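PDB 5FLW: Exo-beta-1,3-galactanase from Bifidobacterium bifidum, which probably hydrolyses beta-1,3-galactan chains from their non-reducing ends to release galactose, as a member of glycoside hydrolase family 43. Local coordinates for residues A[283-287]-A[288-292]; A[230-233]-A[234-238]; A[182-185]-A[186-190]. All coordinates share one frame; numbering follows the deposited sequence.

Interaction 1. Residues A[283-287]-A[288-292]; sequences ISIAD and GVASL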
loop_
_atom_site.group_PDB
_atom_site.type_symbol
_atom_site.label_atom_id
_atom_site.label_comp_id
_atom_site.label_asym_id
_atom_site.label_seq_id
_atom_site.Cartn_x
_atom_site.Cartn_y
_atom_site.Cartn_z
ATOM N N ILE A 283 -3.709 -5.662 14.378
ATOM C CA ILE A 283 -3.680 -4.294 14.880
ATOM C C ILE A 283 -5.052 -3.983 15.467
ATOM O O ILE A 283 -6.080 -4.315 14.866
ATOM C CB ILE A 283 -3.222 -3.284 13.802
ATOM C CG1 ILE A 283 -3.022 -1.882 14.405
ATOM C CG2 ILE A 283 -4.189 -3.241 12.637
ATOM C CD1 ILE A 283 -2.359 -0.874 13.486
ATOM N N SER A 284 -5.067 -3.422 16.669
ATOM C CA SER A 284 -6.312 -3.120 17.359
ATOM C C SER A 284 -6.779 -1.707 16.992
ATOM O O SER A 284 -5.996 -0.748 17.047
ATOM C CB SER A 284 -6.120 -3.288 18.865
ATOM O OG SER A 284 -7.034 -2.470 19.553
ATOM N N ILE A 285 -8.052 -1.588 16.595
ATOM C CA ILE A 285 -8.637 -0.334 16.113
ATOM C C ILE A 285 -10.030 -0.190 16.707
ATOM O O ILE A 285 -10.906 -1.017 16.437
ATOM C CB ILE A 285 -8.685 -0.293 14.571
ATOM C CG1 ILE A 285 -7.257 -0.419 13.999
ATOM C CG2 ILE A 285 -9.455 0.922 14.066
ATOM C CD1 ILE A 285 -7.191 -0.322 12.532
ATOM N N ALA A 286 -10.227 0.835 17.540
ATOM C CA ALA A 286 -11.506 1.061 18.203
ATOM C C ALA A 286 -11.527 2.477 18.760
ATOM O O ALA A 286 -10.531 2.920 19.352
ATOM C CB ALA A 286 -11.721 0.035 19.326
ATOM N N ASP A 287 -12.639 3.200 18.524
ATOM C CA ASP A 287 -12.923 4.500 19.161
ATOM C C ASP A 287 -11.824 5.538 18.928
ATOM O O ASP A 287 -11.452 6.284 19.832
ATOM C CB ASP A 287 -13.238 4.360 20.658
ATOM C CG ASP A 287 -14.238 3.259 20.940
ATOM O OD1 ASP A 287 -15.332 3.286 20.329
ATOM O OD2 ASP A 287 -13.931 2.371 21.766
ATOM N N GLY A 288 -11.299 5.587 17.706
ATOM C CA GLY A 288 -10.294 6.570 17.368
ATOM C C GLY A 288 -8.899 6.213 17.795
ATOM O O GLY A 288 -7.975 7.016 17.587
ATOM N N VAL A 289 -8.702 5.031 18.361
ATOM C CA VAL A 289 -7.399 4.610 18.840
ATOM C C VAL A 289 -6.950 3.402 18.024
ATOM O O VAL A 289 -7.711 2.443 17.850
ATOM C CB VAL A 289 -7.420 4.301 20.345
ATOM C CG1 VAL A 289 -6.045 3.826 20.790
ATOM C CG2 VAL A 289 -7.832 5.526 21.090
ATOM N N ALA A 290 -5.730 3.465 17.506
ATOM C CA ALA A 290 -5.102 2.349 16.812
ATOM C C ALA A 290 -3.865 1.925 17.601
ATOM O O ALA A 290 -3.093 2.778 18.059
ATOM C CB ALA A 290 -4.701 2.726 15.376
ATOM N N SER A 291 -3.673 0.615 17.770
ATOM C CA SER A 291 -2.612 0.143 18.655
ATOM C C SER A 291 -1.986 -1.152 18.145
ATOM O O SER A 291 -2.684 -2.135 17.873
ATOM C CB SER A 291 -3.150 -0.049 20.085
ATOM O OG SER A 291 -2.211 -0.783 20.830
ATOM N N LEU A 292 -0.665 -1.168 18.055
ATOM C CA LEU A 292 0.061 -2.317 17.529
ATOM C C LEU A 292 1.007 -2.815 18.612
ATOM O O LEU A 292 1.848 -2.046 19.089
ATOM C CB LEU A 292 0.838 -1.918 16.266
ATOM C CG LEU A 292 1.531 -2.999 15.460
ATOM C CD1 LEU A 292 0.493 -3.930 14.791
ATOM C CD2 LEU A 292 2.501 -2.367 14.411
HETATM O O HOH W 1 -7.158 0.249 20.098
#
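Ile283 and Leu292 meet at the open end of a tight antiparallel hairpin whose strand axes lie at 171° to each other. From Ile283, CB lies against Leu292 CD1 at 3.9 Å. CG1, swung opposite the backbone N (chi1 -173°), passes alongside the carbonyl of Ser291, with Ile283 CG1 3.5 Å from Ser291 O. At the tip, CD1 runs beyond the hairpin to the ring of Phe233. Ile285 and Ala290 occupy the same buried face as a non-hydrogen-bonded pair, Ile285 CG1 to Ala290 CB 4.3 Å, and Phe203 of strand 199-205 packs on both. This is the outer hairpin of the last four-stranded blade of a five-bladed beta-propeller, closed by a type I' turn from Ala286 to Val289. At the turn, Ala286 N donates to Val289 O at 3.0 Å, while the return bond from Val289 N to Ala286 O, also 3.0 Å, arrives 49° out of the carbonyl plane. Gly288 takes up a positive phi here, and its N donates to Tyr201 OH. On the more exposed face, Ser284 OG holds a water at 2.8 Å, and that water donates to Val289 O at 3.2 Å.

Interaction 2. Residues A[230-233]-A[234-238]; sequences WKLF and APEGA. Unlike the reference sequence in segment 234-238: Glu236 (reference Lys).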
loop_
_atom_site.group_PDB
_atom_site.type_symbol
_atom_site.label_atom_id
_atom_site.label_comp_id
_atom_site.label_asym_id
_atom_site.label_seq_id
_atom_site.Cartn_x
_atom_site.Cartn_y
_atom_site.Cartn_z
ATOM N N TRP A 230 -1.470 13.735 14.370
ATOM C CA TRP A 230 -0.890 12.447 14.016
ATOM C C TRP A 230 -0.235 11.853 15.263
ATOM O O TRP A 230 0.599 12.493 15.893
ATOM C CB TRP A 230 0.110 12.597 12.870
ATOM C CG TRP A 230 -0.564 12.937 11.574
ATOM C CD1 TRP A 230 -1.028 14.161 11.189
ATOM C CD2 TRP A 230 -0.872 12.039 10.504
ATOM N NE1 TRP A 230 -1.600 14.080 9.948
ATOM C CE2 TRP A 230 -1.517 12.788 9.502
ATOM C CE3 TRP A 230 -0.662 10.674 10.293
ATOM C CZ2 TRP A 230 -1.951 12.217 8.309
ATOM C CZ3 TRP A 230 -1.094 10.113 9.111
ATOM C CH2 TRP A 230 -1.730 10.881 8.134
ATOM N N LYS A 231 -0.464 10.658 15.625
ATOM C CA LYS A 231 -0.118 9.914 16.829
ATOM C C LYS A 231 0.537 8.581 16.522
ATOM O O LYS A 231 0.357 8.010 15.457
ATOM C CB LYS A 231 -1.369 9.637 17.658
ATOM C CG LYS A 231 -2.022 10.861 18.265
ATOM C CD LYS A 231 -3.264 10.471 19.043
ATOM C CE LYS A 231 -3.919 11.685 19.679
ATOM N NZ LYS A 231 -5.149 11.309 20.421
ATOM N N LEU A 232 1.378 8.131 17.310
ATOM C CA LEU A 232 2.016 6.846 17.121
ATOM C C LEU A 232 1.024 5.730 17.403
ATOM O O LEU A 232 0.203 5.849 18.301
ATOM C CB LEU A 232 3.157 6.695 18.135
ATOM C CG LEU A 232 4.606 7.056 17.800
ATOM C CD1 LEU A 232 4.771 8.552 17.625
ATOM C CD2 LEU A 232 5.548 6.549 18.884
ATOM N N PHE A 233 1.094 4.647 16.639
ATOM C CA PHE A 233 0.285 3.458 16.935
ATOM C C PHE A 233 1.047 2.271 17.528
ATOM O O PHE A 233 0.410 1.360 18.073
ATOM C CB PHE A 233 -0.586 3.002 15.743
ATOM C CG PHE A 233 0.172 2.773 14.458
ATOM C CD1 PHE A 233 0.414 3.820 13.569
ATOM C CD2 PHE A 233 0.634 1.503 14.134
ATOM C CE1 PHE A 233 1.121 3.611 12.375
ATOM C CE2 PHE A 233 1.352 1.274 12.929
ATOM C CZ PHE A 233 1.585 2.333 12.059
ATOM N N ALA A 234 2.371 2.238 17.410
ATOM C CA ALA A 234 3.243 1.283 18.080
ATOM C C ALA A 234 4.033 1.980 19.195
ATOM O O ALA A 234 4.065 3.213 19.273
ATOM C CB ALA A 234 4.209 0.672 17.059
ATOM N N PRO A 235 4.691 1.215 20.077
ATOM C CA PRO A 235 5.391 1.858 21.201
ATOM C C PRO A 235 6.481 2.806 20.717
ATOM O O PRO A 235 7.120 2.608 19.673
ATOM C CB PRO A 235 5.965 0.678 21.985
ATOM C CG PRO A 235 5.137 -0.489 21.602
ATOM C CD PRO A 235 4.638 -0.261 20.220
ATOM N N GLU A 236 6.655 3.876 21.475
ATOM C CA GLU A 236 7.697 4.838 21.171
ATOM C C GLU A 236 9.062 4.172 21.172
ATOM O O GLU A 236 9.421 3.464 22.120
ATOM C CB GLU A 236 7.649 5.973 22.192
ATOM C CG GLU A 236 8.642 7.090 21.951
ATOM C CD GLU A 236 8.441 8.258 22.897
ATOM O OE1 GLU A 236 8.031 8.023 24.077
ATOM O OE2 GLU A 236 8.753 9.412 22.469
ATOM N N GLY A 237 9.824 4.409 20.102
ATOM C CA GLY A 237 11.123 3.816 19.962
ATOM C C GLY A 237 11.122 2.428 19.370
ATOM O O GLY A 237 12.202 1.922 19.039
ATOM N N ALA A 238 9.953 1.787 19.222
ATOM C CA ALA A 238 9.905 0.468 18.593
ATOM C C ALA A 238 10.106 0.537 17.083
ATOM O O ALA A 238 10.240 -0.515 16.446
ATOM C CB ALA A 238 8.586 -0.255 18.869
#
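Leu232 reaches across the bend in the chain to Glu236, and one methyl group carries almost all of that approach. Leu232 CD2 comes to 3.6 Å from Glu236 CA and to 4.0 Å from Glu236 CB, so it rests on the start of the side chain rather than on the carboxylate. The same methyl lies 3.7 Å from Ala234 O, and Leu232 CB adds a second contact with that oxygen at 3.8 Å. Two leucine carbons thus sit beyond the end of the Ala234 carbonyl oxygen, displaced in different directions from the C=O line.

The tight side belongs to Phe233. Its CG sits between the backbone N and the carbonyl carbon (chi1 54°), which folds the ring back near the following peptide: Phe233 CG is 3.7 Å from Ala234 N, an oblique approach. Away from residues 234-238, the buried ring packs against Phe203 in a T-shaped pair and touches Tyr217 and Thr240.

The solvent side is looser. Glu236, which differs from the reference sequence, has CG opposite its backbone N (chi1 -177°) and extends beyond it, carrying the carboxylate away from Leu232 while CB stays in touch. Pro235 is exposed, its CB directed away from residues 230-233. Polar bonds brace this side: Ala238 N donates to Pro235 O at 3.0 Å, closing a type II turn with Gly237 at a positive phi of 85°, and Gly237 N bonds to Asp214 OD2. The arrangement is that of an inter-blade connection in a beta-propeller, where the short outermost strand 231-232 of the fourth blade gives way to a turn leading through helix 239-242 into the first strand of the fifth.

Interaction 3. Residues A[182-185]-A[186-190]; sequences TDYP and YGLES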
loop_
_atom_site.group_PDB
_atom_site.type_symbol
_atom_site.label_atom_id
_atom_site.label_comp_id
_atom_site.label_asym_id
_atom_site.label_seq_id
_atom_site.Cartn_x
_atom_site.Cartn_y
_atom_site.Cartn_z
ATOM N N THR A 182 1.693 16.309 11.829
ATOM C CA THR A 182 1.774 17.304 12.892
ATOM C C THR A 182 3.223 17.724 13.133
ATOM O O THR A 182 4.105 16.876 13.331
ATOM C CB THR A 182 1.177 16.706 14.178
ATOM O OG1 THR A 182 -0.130 16.167 13.915
ATOM C CG2 THR A 182 1.089 17.797 15.273
ATOM N N ASP A 183 3.467 19.038 13.129
ATOM C CA ASP A 183 4.805 19.574 13.371
ATOM C C ASP A 183 5.835 18.963 12.418
ATOM O O ASP A 183 6.974 18.680 12.804
ATOM C CB ASP A 183 5.248 19.360 14.825
ATOM C CG ASP A 183 4.290 19.977 15.846
ATOM O OD1 ASP A 183 3.763 21.096 15.604
ATOM O OD2 ASP A 183 4.091 19.342 16.909
ATOM N N TYR A 184 5.432 18.732 11.161
ATOM C CA TYR A 184 6.301 18.059 10.186
ATOM C C TYR A 184 6.148 18.833 8.886
ATOM O O TYR A 184 5.045 19.321 8.590
ATOM C CB TYR A 184 5.857 16.603 9.965
ATOM C CG TYR A 184 6.937 15.627 9.508
ATOM C CD1 TYR A 184 8.157 15.523 10.190
ATOM C CD2 TYR A 184 6.703 14.748 8.439
ATOM C CE1 TYR A 184 9.141 14.591 9.794
ATOM C CE2 TYR A 184 7.671 13.813 8.034
ATOM C CZ TYR A 184 8.887 13.740 8.710
ATOM O OH TYR A 184 9.836 12.821 8.298
ATOM N N PRO A 185 7.230 18.988 8.112
ATOM C CA PRO A 185 7.155 19.749 6.856
ATOM C C PRO A 185 6.574 18.963 5.692
ATOM O O PRO A 185 6.478 19.516 4.586
ATOM C CB PRO A 185 8.630 20.113 6.571
ATOM C CG PRO A 185 9.429 19.646 7.757
ATOM C CD PRO A 185 8.609 18.545 8.393
ATOM N N TYR A 186 6.194 17.699 5.910
ATOM C CA TYR A 186 5.786 16.816 4.830
ATOM C C TYR A 186 4.591 15.993 5.267
ATOM O O TYR A 186 4.303 15.858 6.462
ATOM C CB TYR A 186 6.906 15.811 4.504
ATOM C CG TYR A 186 8.221 16.477 4.259
ATOM C CD1 TYR A 186 8.453 17.126 3.052
ATOM C CD2 TYR A 186 9.224 16.490 5.244
ATOM C CE1 TYR A 186 9.647 17.766 2.804
ATOM C CE2 TYR A 186 10.435 17.134 5.009
ATOM C CZ TYR A 186 10.636 17.768 3.773
ATOM O OH TYR A 186 11.818 18.414 3.482
ATOM N N GLY A 187 3.929 15.392 4.281
ATOM C CA GLY A 187 3.040 14.294 4.573
ATOM C C GLY A 187 3.850 13.048 4.895
ATOM O O GLY A 187 5.070 12.997 4.727
ATOM N N LEU A 188 3.159 12.018 5.347
ATOM C CA LEU A 188 3.814 10.762 5.649
ATOM C C LEU A 188 3.717 9.900 4.397
ATOM O O LEU A 188 2.770 10.032 3.625
ATOM C CB LEU A 188 3.131 10.074 6.830
ATOM C CG LEU A 188 3.181 10.817 8.169
ATOM C CD1 LEU A 188 2.794 9.891 9.310
ATOM C CD2 LEU A 188 4.559 11.414 8.400
ATOM N N GLU A 189 4.727 9.057 4.317
ATOM C CA GLU A 189 4.631 8.277 3.087
ATOM C C GLU A 189 3.956 6.921 3.310
ATOM O O GLU A 189 3.379 6.689 4.366
ATOM C CB GLU A 189 5.960 8.185 2.334
ATOM C CG GLU A 189 7.074 7.481 3.068
ATOM C CD GLU A 189 8.390 7.534 2.313
ATOM O OE1 GLU A 189 8.394 7.805 1.095
ATOM O OE2 GLU A 189 9.426 7.290 2.945
ATOM N N SER A 190 4.043 5.893 2.347
ATOM C CA SER A 190 3.409 4.572 2.439
ATOM C C SER A 190 2.021 4.664 3.079
ATOM O O SER A 190 1.755 4.031 4.091
ATOM C CB SER A 190 4.306 3.548 3.153
ATOM O OG SER A 190 4.479 3.836 4.528
#
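Tyr186 turns the edge of its ring toward the face of Tyr184 in a T-shaped pair, with centroids 5.8 Å apart and planes at 79°. The approach is off-centre: Tyr186 CD2 stands above the rim of the Tyr184 ring. Closer still is the backbone, since Tyr184 CD2 lies 3.3 Å from Tyr186 O. Farther round the same ring, Tyr184 CE2 meets the Leu188 methyl CD2 at 3.9 Å, the two side chains crossing at about a right angle, and Gly187 O lies by the edge near the ring plane.

Pro185 supplies the next layer. Its CB stands 4.0 Å from the Tyr186 ring centroid and only 19° off the normal, a CH-pi contact over the face. Tyr186 CG lies opposite its carbonyl carbon (chi1 -52°), which folds the ring back over the preceding residue and brings CG to 3.3 Å from Pro185 C. These residues belong to the loop that carries the chain between two propeller blades, from the outermost strand 172-179 of the third to strand 191-196 at the start of the fourth.

Polar anchors surround this cluster. Tyr184 OH is hydrogen-bonded to Leu207 N, fixing the far end of the ring, and Arg180 NE binds Pro185 O. Farther along the loop, Leu188 O accepts from Thr160 OG1 of the third blade, while Ser190 OG bonds to Ser205 OG of the fourth.

In the fold
Along the chain the order is interactions 3, 2, 1. Interaction 3 lies in the loop between the third and fourth blades, interaction 2 begins on the outermost strand of the fourth, and interaction 1 is the outer hairpin of the fifth. Interactions 2 and 3, centres about 15 Å apart, touch where Trp230 N probably bonds to Thr182 OG1 (2.8 Å). Interactions 1 and 2, centres about 12 Å apart, meet through Leu292 N and Phe233 O, probably bonded (2.7 Å). Interactions 1 and 3, centres about 20 Å apart and nearest atoms about 11 Å, do not touch; residues 230-238 link the loop before the fourth blade to the fifth, probably helping hold blades together.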